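Local coordinates for aq_2013 protein (Aquifex aeolicus, PDB 2P6C) that is of unknown function but belongs to the uncharacterised UPF0047 (YjbQ) family and forms a three-chain assembly in the crystal, at residues H60-I63 with W64-L67. Residues are numbered along the deposited sequence; the frame is centred on the assembly and turned at random.
Sequences HEDI and WEWL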
loop_
_atom_site.group_PDB
_atom_site.type_symbol
_atom_site.label_atom_id
_atom_site.label_comp_id
_atom_site.label_asym_id
_atom_site.label_seq_id
_atom_site.Cartn_x
_atom_site.Cartn_y
_atom_site.Cartn_z
ATOM N N HIS A 60 -11.621 -14.945 -6.712
ATOM C CA HIS A 60 -10.329 -15.068 -7.353
ATOM C C HIS A 60 -10.518 -14.863 -8.838
ATOM O O HIS A 60 -9.700 -14.221 -9.492
ATOM C CB HIS A 60 -9.725 -16.432 -7.079
ATOM C CG HIS A 60 -9.374 -16.649 -5.642
ATOM N ND1 HIS A 60 -8.872 -17.842 -5.173
ATOM C CD2 HIS A 60 -9.459 -15.827 -4.569
ATOM C CE1 HIS A 60 -8.664 -17.747 -3.872
ATOM N NE2 HIS A 60 -9.014 -16.536 -3.480
ATOM N N GLU A 61 -11.601 -15.408 -9.378
ATOM C CA GLU A 61 -11.812 -15.223 -10.802
ATOM C C GLU A 61 -12.143 -13.768 -11.100
ATOM O O GLU A 61 -11.666 -13.179 -12.061
ATOM C CB GLU A 61 -12.967 -16.124 -11.252
ATOM C CG GLU A 61 -13.455 -15.779 -12.665
ATOM C CD GLU A 61 -14.060 -17.006 -13.317
ATOM O OE1 GLU A 61 -14.286 -17.991 -12.617
ATOM O OE2 GLU A 61 -14.312 -16.970 -14.516
ATOM N N ASP A 62 -12.951 -13.131 -10.255
ATOM C CA ASP A 62 -13.291 -11.725 -10.472
ATOM C C ASP A 62 -12.039 -10.842 -10.507
ATOM O O ASP A 62 -11.945 -9.888 -11.261
ATOM C CB ASP A 62 -14.242 -11.224 -9.368
ATOM C CG ASP A 62 -15.607 -11.914 -9.428
ATOM O OD1 ASP A 62 -16.107 -12.136 -10.535
ATOM O OD2 ASP A 62 -16.168 -12.180 -8.365
ATOM N N ILE A 63 -11.055 -11.142 -9.643
ATOM C CA ILE A 63 -9.875 -10.231 -9.580
ATOM C C ILE A 63 -9.044 -10.389 -10.883
ATOM O O ILE A 63 -8.471 -9.442 -11.403
ATOM C CB ILE A 63 -9.048 -10.322 -8.247
ATOM C CG1 ILE A 63 -8.613 -11.756 -7.904
ATOM C CG2 ILE A 63 -9.880 -9.813 -7.025
ATOM C CD1 ILE A 63 -7.268 -11.840 -7.180
ATOM N N TRP A 64 -8.912 -11.615 -11.383
ATOM C CA TRP A 64 -8.177 -11.710 -12.628
ATOM C C TRP A 64 -8.895 -10.952 -13.748
ATOM O O TRP A 64 -8.272 -10.231 -14.519
ATOM C CB TRP A 64 -8.005 -13.174 -12.999
ATOM C CG TRP A 64 -7.010 -13.810 -12.103
ATOM C CD1 TRP A 64 -7.269 -14.780 -11.124
ATOM C CD2 TRP A 64 -5.589 -13.540 -12.048
ATOM N NE1 TRP A 64 -6.153 -15.154 -10.449
ATOM C CE2 TRP A 64 -5.056 -14.370 -11.019
ATOM C CE3 TRP A 64 -4.749 -12.699 -12.737
ATOM C CZ2 TRP A 64 -3.709 -14.339 -10.723
ATOM C CZ3 TRP A 64 -3.396 -12.669 -12.438
ATOM C CH2 TRP A 64 -2.876 -13.493 -11.420
ATOM N N GLU A 65 -10.214 -11.111 -13.828
ATOM C CA GLU A 65 -10.982 -10.436 -14.867
ATOM C C GLU A 65 -10.883 -8.891 -14.714
ATOM O O GLU A 65 -10.697 -8.156 -15.674
ATOM C CB GLU A 65 -12.448 -10.975 -14.829
ATOM C CG GLU A 65 -12.547 -12.502 -15.132
ATOM C CD GLU A 65 -13.995 -13.039 -15.125
ATOM O OE1 GLU A 65 -14.837 -12.441 -14.469
ATOM O OE2 GLU A 65 -14.250 -14.042 -15.790
ATOM N N TRP A 66 -10.973 -8.358 -13.445
ATOM C CA TRP A 66 -10.852 -6.915 -13.155
ATOM C C TRP A 66 -9.447 -6.380 -13.482
ATOM O O TRP A 66 -9.263 -5.339 -14.106
ATOM C CB TRP A 66 -11.137 -6.717 -11.663
ATOM C CG TRP A 66 -11.049 -5.297 -11.232
ATOM C CD1 TRP A 66 -11.965 -4.275 -11.530
ATOM C CD2 TRP A 66 -10.093 -4.731 -10.301
ATOM N NE1 TRP A 66 -11.682 -3.113 -10.887
ATOM C CE2 TRP A 66 -10.479 -3.376 -10.093
ATOM C CE3 TRP A 66 -8.979 -5.224 -9.657
ATOM C CZ2 TRP A 66 -9.747 -2.565 -9.248
ATOM C CZ3 TRP A 66 -8.247 -4.408 -8.811
ATOM C CH2 TRP A 66 -8.634 -3.069 -8.610
ATOM N N LEU A 67 -8.426 -7.144 -13.021
ATOM C CA LEU A 67 -7.042 -6.827 -13.399
ATOM C C LEU A 67 -6.851 -6.725 -14.940
ATOM O O LEU A 67 -6.266 -5.783 -15.459
ATOM C CB LEU A 67 -6.115 -7.903 -12.795
ATOM C CG LEU A 67 -5.949 -7.807 -11.259
ATOM C CD1 LEU A 67 -4.918 -8.800 -10.719
ATOM C CD2 LEU A 67 -5.492 -6.422 -10.799
#
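Glu65 N donates to Glu61 O at 3.1 Å with an N-H...O angle of 170°, one of four successive i to i+4 bonds that define 60-67 as alpha helix within helix 57-70. The first of the series is weak, Trp64 N to His60 O measuring 3.3 Å; Trp64 CD1 comes still closer to that oxygen, at 3.0 Å, meeting it obliquely. Three residues on, Leu67 N donates to Ile63 O at 2.8 Å. Glu65, its CG anti to the carbonyl carbon (chi1 -62°) and its chain extended beyond, runs back toward the N-terminal end, which lays CG 3.3 Å from Glu61 O and its carboxylate against Glu61 CG. The carboxylate planes stand 76° apart, Glu61 OE2 lying 3.2 Å from Glu65 OE2. Ile63 and Trp64 pack on Leu18 of strand 17-20, Leu67 on helix 87-96. In the second subunit, the backbone N of Lys78 and of His79 hydrogen-bond Asp62 OD1 and OD2 respectively, and Leu70 O accepts from Trp66 NE1. Replacing Glu61 by an alanine would probably leave the Glu65 carboxylate without its methylene support and freer to turn. Two carboxylates this close probably repel one another, which the long, weak ion pair of Glu65 OE1 with Lys78 of the second subunit may offset only in part.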